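Local coordinates for protein SYE1 (Shewanella oneidensis, PDB 4AWT) that binds flavin mononucleotide and probably acts as a flavin-dependent oxidoreductase that reduces C=C double bonds with NADH or NADPH as the electron source, at residues G294-G300 / L315-G320; I178-N184 / R229-A235. The protein carries 1 engineered substitution. All coordinates share one frame; numbering follows the deposited sequence.

Contact 1: residues G294-G300 / L315-G320; sequences GVLIYAG and LADMIG. With FMN (flavin mononucleotide), chain B.
The seventh and eighth strands of a TIM barrel pair here, joined by helix 304-312 in a right-handed beta-alpha-beta crossover, and their C-terminal ends open on the FMN phosphate. Within V295-A299 and M318-G320 the parallel register sets I297 beside M318 and Y298 beside I319. L296 is gripped by three bonds: D317 N and M318 N both donate to its O, and its amide N meets D317 OD2 at 2.9 Å. That N-H arrives on the anti side of OD2, close to the carboxylate plane, and the same oxygen forms a salt bridge with R289 of helix 282-291. D317 CG stands anti to its carbonyl carbon (chi1 -57°), which brings OD2 to the L296 amide. Further on, Y298 N reaches M318 O, and G320 N reaches Y298 O at 2.8 Å. The Y298 ring brings CD1 to A316 CB (3.8 Å), and a water joins its OH to L315 O. On the I297 face, CG1 of I297 lies alongside M318 CB at 4.1 Å. At the phosphate end a second water accepts from G300 N and lies 2.7 Å from both G320 O and FMN O3P, which compete with others for its protons. Both strand ends thus meet the phosphate through backbone groups and one shared water, while the charge of D317 is probably balanced by R289.

Contact 2: residues I178-N184 / R229-A235; sequences IELHAAN and RVGVRLA. With FMN (flavin mononucleotide), chain B.
The H181 ring has FMN O2 over one face, 3.0 Å from NE2, and A183 CB at its edge in plane; W102 stacks on the ring and Y186 meets it edge-to-face. The R233 guanidinium turns its edge to the flavin, with N1 in its plane and O2 near it, while E179 OE2 stands obliquely to it, 4.3 Å from NE and without an N-H aimed at it. Both residues sit near the C-terminal ends of the fourth and fifth strands of the TIM barrel. With CG anti to the backbone N (chi1 -157°) and the chain extended to NE, R233 carries NH1 to FMN O2 at 2.8 Å and to the ribityl O2' at 3.0 Å, and NH2 to O3' at 2.8 Å. A leucine in place of R233 would probably leave O2 and the ribityl hydroxyls without these donors and the E179 carboxylate without its nearby positive charge. E179 is itself held by Y266 and H268 at OE1 and by Q100 at OE2. The parallel pairing is regular: G231 N to I178 O is almost straight (178°), and R233 N donates to L180 O. I178, V232 and L234 face the surrounding helices; I178 CD1 lies beside V230 CG1, and A182 CB packs on L234 CD2 at 3.8 Å. A183 N donates to H181 ND1 at 3.2 Å, from 21° out of the ring plane.

Contacts 1 and 2 are neighbouring-strand pairs of the same closed barrel, the seventh with the eighth strand and the fourth with the fifth, with strand 266-270 lying between them in the sheet. Their centres are about 13 Å apart, yet they meet at A299 CB and R233 NH2, 3.5 Å from each other. Both serve one FMN from the C-terminal end of the barrel: 178-184 / 229-235 meets the pyrimidine end of the flavin and the ribityl chain, while 294-300 / 315-320 lies at the phosphate. H268 of the intervening strand touches both I297 and A299 and bonds E179. R301, G322 and R323, just beyond the strands of contact 1, add backbone N-H bonds to the cofactor.

Contact 1: residues G294-G300 / L315-G320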
# COMPACT_ATOMS: atom_id res chain seq x y z
N GLY A 294 -4.66 -14.23 10.68
CA GLY A 294 -5.23 -12.95 11.05
C GLY A 294 -6.26 -12.47 10.04
O GLY A 294 -6.89 -13.27 9.33
N VAL A 295 -6.45 -11.18 9.96
CA VAL A 295 -7.43 -10.62 9.00
C VAL A 295 -6.80 -10.59 7.63
O VAL A 295 -5.73 -10.04 7.42
CB VAL A 295 -7.86 -9.21 9.46
CG1 VAL A 295 -8.67 -8.52 8.39
CG2 VAL A 295 -8.65 -9.32 10.76
N LEU A 296 -7.51 -11.20 6.65
CA LEU A 296 -7.01 -11.29 5.29
C LEU A 296 -7.83 -10.37 4.41
O LEU A 296 -9.06 -10.46 4.34
CB LEU A 296 -7.05 -12.79 4.98
CG LEU A 296 -6.43 -13.25 3.69
CD1 LEU A 296 -5.00 -12.77 3.53
CD2 LEU A 296 -6.46 -14.78 3.60
N ILE A 297 -7.14 -9.46 3.73
CA ILE A 297 -7.72 -8.46 2.86
C ILE A 297 -7.27 -8.74 1.44
O ILE A 297 -6.08 -8.96 1.22
CB ILE A 297 -7.30 -7.04 3.27
CG1 ILE A 297 -7.45 -6.80 4.76
CG2 ILE A 297 -8.01 -6.02 2.41
CD1 ILE A 297 -7.06 -5.43 5.24
N TYR A 298 -8.19 -8.71 0.47
CA TYR A 298 -7.84 -8.76 -0.95
C TYR A 298 -8.36 -7.51 -1.63
O TYR A 298 -9.45 -7.04 -1.32
CB TYR A 298 -8.43 -9.98 -1.66
CG TYR A 298 -7.73 -11.28 -1.37
CD1 TYR A 298 -7.89 -11.96 -0.19
CD2 TYR A 298 -6.89 -11.82 -2.32
CE1 TYR A 298 -7.26 -13.16 0.04
CE2 TYR A 298 -6.22 -13.02 -2.08
CZ TYR A 298 -6.41 -13.70 -0.89
OH TYR A 298 -5.78 -14.88 -0.73
N ALA A 299 -7.61 -7.06 -2.64
CA ALA A 299 -8.08 -6.00 -3.52
C ALA A 299 -7.65 -6.32 -4.95
O ALA A 299 -6.57 -6.86 -5.17
CB ALA A 299 -7.50 -4.64 -3.15
N GLY A 300 -8.50 -5.95 -5.90
CA GLY A 300 -8.18 -6.06 -7.32
C GLY A 300 -9.41 -6.56 -8.08
O GLY A 300 -9.75 -7.71 -8.03
N LEU A 315 -12.30 -17.14 1.87
CA LEU A 315 -11.02 -16.75 1.28
C LEU A 315 -10.52 -15.42 1.83
O LEU A 315 -9.31 -15.21 1.91
CB LEU A 315 -11.15 -16.64 -0.25
CG LEU A 315 -11.71 -17.86 -0.93
CD1 LEU A 315 -11.84 -17.67 -2.41
CD2 LEU A 315 -10.86 -19.09 -0.60
N ALA A 316 -11.39 -14.53 2.18
CA ALA A 316 -11.04 -13.19 2.60
C ALA A 316 -11.93 -12.80 3.77
O ALA A 316 -13.09 -13.22 3.83
CB ALA A 316 -11.29 -12.19 1.46
N ASP A 317 -11.41 -11.91 4.61
CA ASP A 317 -12.22 -11.28 5.62
C ASP A 317 -12.70 -9.89 5.22
O ASP A 317 -13.78 -9.46 5.65
CB ASP A 317 -11.43 -11.20 6.93
CG ASP A 317 -10.98 -12.52 7.39
OD1 ASP A 317 -11.83 -13.44 7.54
OD2 ASP A 317 -9.74 -12.72 7.58
N MET A 318 -11.90 -9.18 4.46
CA MET A 318 -12.21 -7.84 4.01
C MET A 318 -11.81 -7.71 2.55
O MET A 318 -10.91 -8.42 2.09
CB MET A 318 -11.52 -6.77 4.82
CG MET A 318 -11.74 -6.83 6.31
SD MET A 318 -10.99 -5.48 7.22
CE MET A 318 -12.18 -4.18 6.90
N ILE A 319 -12.45 -6.78 1.85
CA ILE A 319 -12.20 -6.57 0.44
C ILE A 319 -11.98 -5.08 0.20
O ILE A 319 -12.79 -4.25 0.62
CB ILE A 319 -13.35 -7.11 -0.44
CG1 ILE A 319 -13.52 -8.61 -0.26
CG2 ILE A 319 -13.13 -6.73 -1.90
CD1 ILE A 319 -12.40 -9.46 -0.83
N GLY A 320 -10.88 -4.77 -0.50
CA GLY A 320 -10.63 -3.43 -0.91
C GLY A 320 -11.13 -3.17 -2.33
O GLY A 320 -11.07 -4.03 -3.19
N1 FMN B . -1.36 0.39 -4.19
C2 FMN B . -0.57 0.57 -3.13
O2 FMN B . -0.24 -0.39 -2.38
N3 FMN B . -0.10 1.83 -2.83
C4 FMN B . -0.40 2.96 -3.58
O4 FMN B . -0.01 4.08 -3.17
C4A FMN B . -1.14 2.73 -4.74
N5 FMN B . -1.42 3.78 -5.61
C5A FMN B . -2.50 3.61 -6.52
C6 FMN B . -2.99 4.69 -7.21
C7 FMN B . -4.08 4.57 -8.10
C7M FMN B . -4.64 5.82 -8.73
C8 FMN B . -4.61 3.33 -8.31
C8M FMN B . -5.80 3.12 -9.22
C9 FMN B . -4.11 2.21 -7.61
C9A FMN B . -3.05 2.34 -6.70
N10 FMN B . -2.59 1.24 -5.96
C10 FMN B . -1.68 1.45 -4.94
C1' FMN B . -3.23 -0.07 -6.13
C2' FMN B . -4.60 -0.17 -5.45
O2' FMN B . -4.46 -0.17 -4.04
C3' FMN B . -5.34 -1.44 -5.80
O3' FMN B . -4.69 -2.60 -5.30
C4' FMN B . -5.61 -1.64 -7.31
O4' FMN B . -6.07 -0.45 -7.92
C5' FMN B . -6.51 -2.82 -7.59
O5' FMN B . -7.82 -2.63 -7.01
P FMN B . -9.03 -2.11 -7.94
O1P FMN B . -8.70 -0.69 -8.33
O2P FMN B . -9.10 -3.03 -9.15
O3P FMN B . -10.23 -2.21 -7.03
O HOH W 1 -7.03 -16.26 1.05
O HOH W 2 -10.93 -4.52 -5.85

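Contact 2: residues I178-N184 / R229-A235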
# COMPACT_ATOMS: atom_id res chain seq x y z
N ILE A 178 -0.16 0.96 10.78
CA ILE A 178 0.56 1.11 9.54
C ILE A 178 0.38 -0.14 8.68
O ILE A 178 0.20 -1.23 9.21
CB ILE A 178 2.05 1.44 9.74
CG1 ILE A 178 2.86 0.30 10.35
CG2 ILE A 178 2.17 2.71 10.56
CD1 ILE A 178 3.42 -0.73 9.40
N GLU A 179 0.50 0.06 7.38
CA GLU A 179 0.59 -1.03 6.42
C GLU A 179 1.95 -0.94 5.79
O GLU A 179 2.34 0.08 5.19
CB GLU A 179 -0.48 -0.92 5.33
CG GLU A 179 -0.43 -2.10 4.37
CD GLU A 179 -1.46 -2.01 3.26
OE1 GLU A 179 -2.65 -2.38 3.56
OE2 GLU A 179 -1.12 -1.59 2.15
N LEU A 180 2.73 -2.03 5.86
CA LEU A 180 4.00 -2.09 5.16
C LEU A 180 3.75 -2.42 3.70
O LEU A 180 3.24 -3.49 3.38
CB LEU A 180 4.87 -3.16 5.78
CG LEU A 180 6.22 -3.39 5.11
CD1 LEU A 180 7.06 -2.11 5.14
CD2 LEU A 180 6.94 -4.56 5.76
N HIS A 181 4.15 -1.53 2.80
CA HIS A 181 4.03 -1.82 1.36
C HIS A 181 5.18 -2.75 0.98
O HIS A 181 6.30 -2.29 0.76
CB HIS A 181 4.06 -0.56 0.52
CG HIS A 181 3.56 -0.76 -0.87
ND1 HIS A 181 3.39 -1.99 -1.41
CD2 HIS A 181 3.15 0.19 -1.75
CE1 HIS A 181 2.90 -1.79 -2.61
NE2 HIS A 181 2.73 -0.51 -2.86
N ALA A 182 4.92 -4.04 0.91
CA ALA A 182 5.87 -5.03 0.48
C ALA A 182 5.44 -5.67 -0.83
O ALA A 182 5.86 -6.78 -1.16
CB ALA A 182 6.11 -6.08 1.57
N ALA A 183 4.69 -4.91 -1.62
CA ALA A 183 4.01 -5.36 -2.83
C ALA A 183 4.44 -4.52 -4.02
O ALA A 183 5.31 -3.66 -3.94
CB ALA A 183 2.50 -5.35 -2.58
N ASN A 184 3.79 -4.81 -5.15
CA ASN A 184 3.76 -4.11 -6.41
C ASN A 184 5.16 -3.65 -6.85
O ASN A 184 5.30 -2.58 -7.45
CB ASN A 184 2.74 -2.98 -6.37
CG ASN A 184 1.36 -3.54 -6.16
OD1 ASN A 184 1.14 -4.73 -6.21
ND2 ASN A 184 0.41 -2.67 -5.91
N ARG A 229 -1.03 -3.27 15.42
CA ARG A 229 -1.06 -2.04 14.63
C ARG A 229 -0.25 -2.17 13.33
O ARG A 229 -0.01 -1.14 12.69
CB ARG A 229 -0.61 -0.86 15.47
CG ARG A 229 -1.57 -0.57 16.61
CD ARG A 229 -1.36 0.79 17.24
NE ARG A 229 -0.17 0.90 17.93
CZ ARG A 229 0.14 1.93 18.70
NH1 ARG A 229 -0.63 2.98 18.82
NH2 ARG A 229 1.35 1.87 19.34
N VAL A 230 0.14 -3.38 12.95
CA VAL A 230 0.97 -3.59 11.77
C VAL A 230 0.24 -4.52 10.81
O VAL A 230 -0.01 -5.68 11.12
CB VAL A 230 2.33 -4.17 12.12
CG1 VAL A 230 3.13 -4.53 10.87
CG2 VAL A 230 3.13 -3.19 12.99
N GLY A 231 -0.03 -4.01 9.60
CA GLY A 231 -0.46 -4.84 8.47
C GLY A 231 0.64 -4.86 7.43
O GLY A 231 1.54 -4.01 7.45
N VAL A 232 0.58 -5.81 6.50
CA VAL A 232 1.55 -5.93 5.44
C VAL A 232 0.82 -6.20 4.13
O VAL A 232 -0.10 -7.02 4.11
CB VAL A 232 2.58 -7.03 5.72
CG1 VAL A 232 3.55 -7.21 4.56
CG2 VAL A 232 3.33 -6.75 7.01
N ARG A 233 1.27 -5.57 3.05
CA ARG A 233 0.74 -5.80 1.71
C ARG A 233 1.76 -6.58 0.89
O ARG A 233 2.94 -6.22 0.83
CB ARG A 233 0.40 -4.49 1.03
CG ARG A 233 -0.63 -4.70 -0.08
CD ARG A 233 -1.17 -3.41 -0.68
NE ARG A 233 -2.46 -3.68 -1.30
CZ ARG A 233 -3.06 -2.97 -2.24
NH1 ARG A 233 -2.44 -2.02 -2.89
NH2 ARG A 233 -4.31 -3.28 -2.58
N LEU A 234 1.27 -7.64 0.22
CA LEU A 234 2.04 -8.50 -0.67
C LEU A 234 1.36 -8.61 -2.03
O LEU A 234 0.13 -8.47 -2.12
CB LEU A 234 2.23 -9.92 -0.10
CG LEU A 234 2.98 -10.00 1.22
CD1 LEU A 234 3.00 -11.47 1.67
CD2 LEU A 234 4.40 -9.45 1.14
N ALA A 235 2.15 -8.91 -3.05
CA ALA A 235 1.67 -9.13 -4.41
C ALA A 235 2.29 -10.40 -4.96
O ALA A 235 3.32 -10.36 -5.65
CB ALA A 235 1.98 -7.97 -5.29
N1 FMN B . -1.36 0.39 -4.19
C2 FMN B . -0.57 0.57 -3.13
O2 FMN B . -0.24 -0.39 -2.38
N3 FMN B . -0.10 1.83 -2.83
C4 FMN B . -0.40 2.96 -3.58
O4 FMN B . -0.01 4.08 -3.17
C4A FMN B . -1.14 2.73 -4.74
N5 FMN B . -1.42 3.78 -5.61
C5A FMN B . -2.50 3.61 -6.52
C6 FMN B . -2.99 4.69 -7.21
C7 FMN B . -4.08 4.57 -8.10
C7M FMN B . -4.64 5.82 -8.73
C8 FMN B . -4.61 3.33 -8.31
C8M FMN B . -5.80 3.12 -9.22
C9 FMN B . -4.11 2.21 -7.61
C9A FMN B . -3.05 2.34 -6.70
N10 FMN B . -2.59 1.24 -5.96
C10 FMN B . -1.68 1.45 -4.94
C1' FMN B . -3.23 -0.07 -6.13
C2' FMN B . -4.60 -0.17 -5.45
O2' FMN B . -4.46 -0.17 -4.04
C3' FMN B . -5.34 -1.44 -5.80
O3' FMN B . -4.69 -2.60 -5.30
C4' FMN B . -5.61 -1.64 -7.31
O4' FMN B . -6.07 -0.45 -7.92
C5' FMN B . -6.51 -2.82 -7.59
O5' FMN B . -7.82 -2.63 -7.01
P FMN B . -9.03 -2.11 -7.94
O1P FMN B . -8.70 -0.69 -8.33
O2P FMN B . -9.10 -3.03 -9.15
O3P FMN B . -10.23 -2.21 -7.03
O HOH W 3 4.96 -8.92 -2.72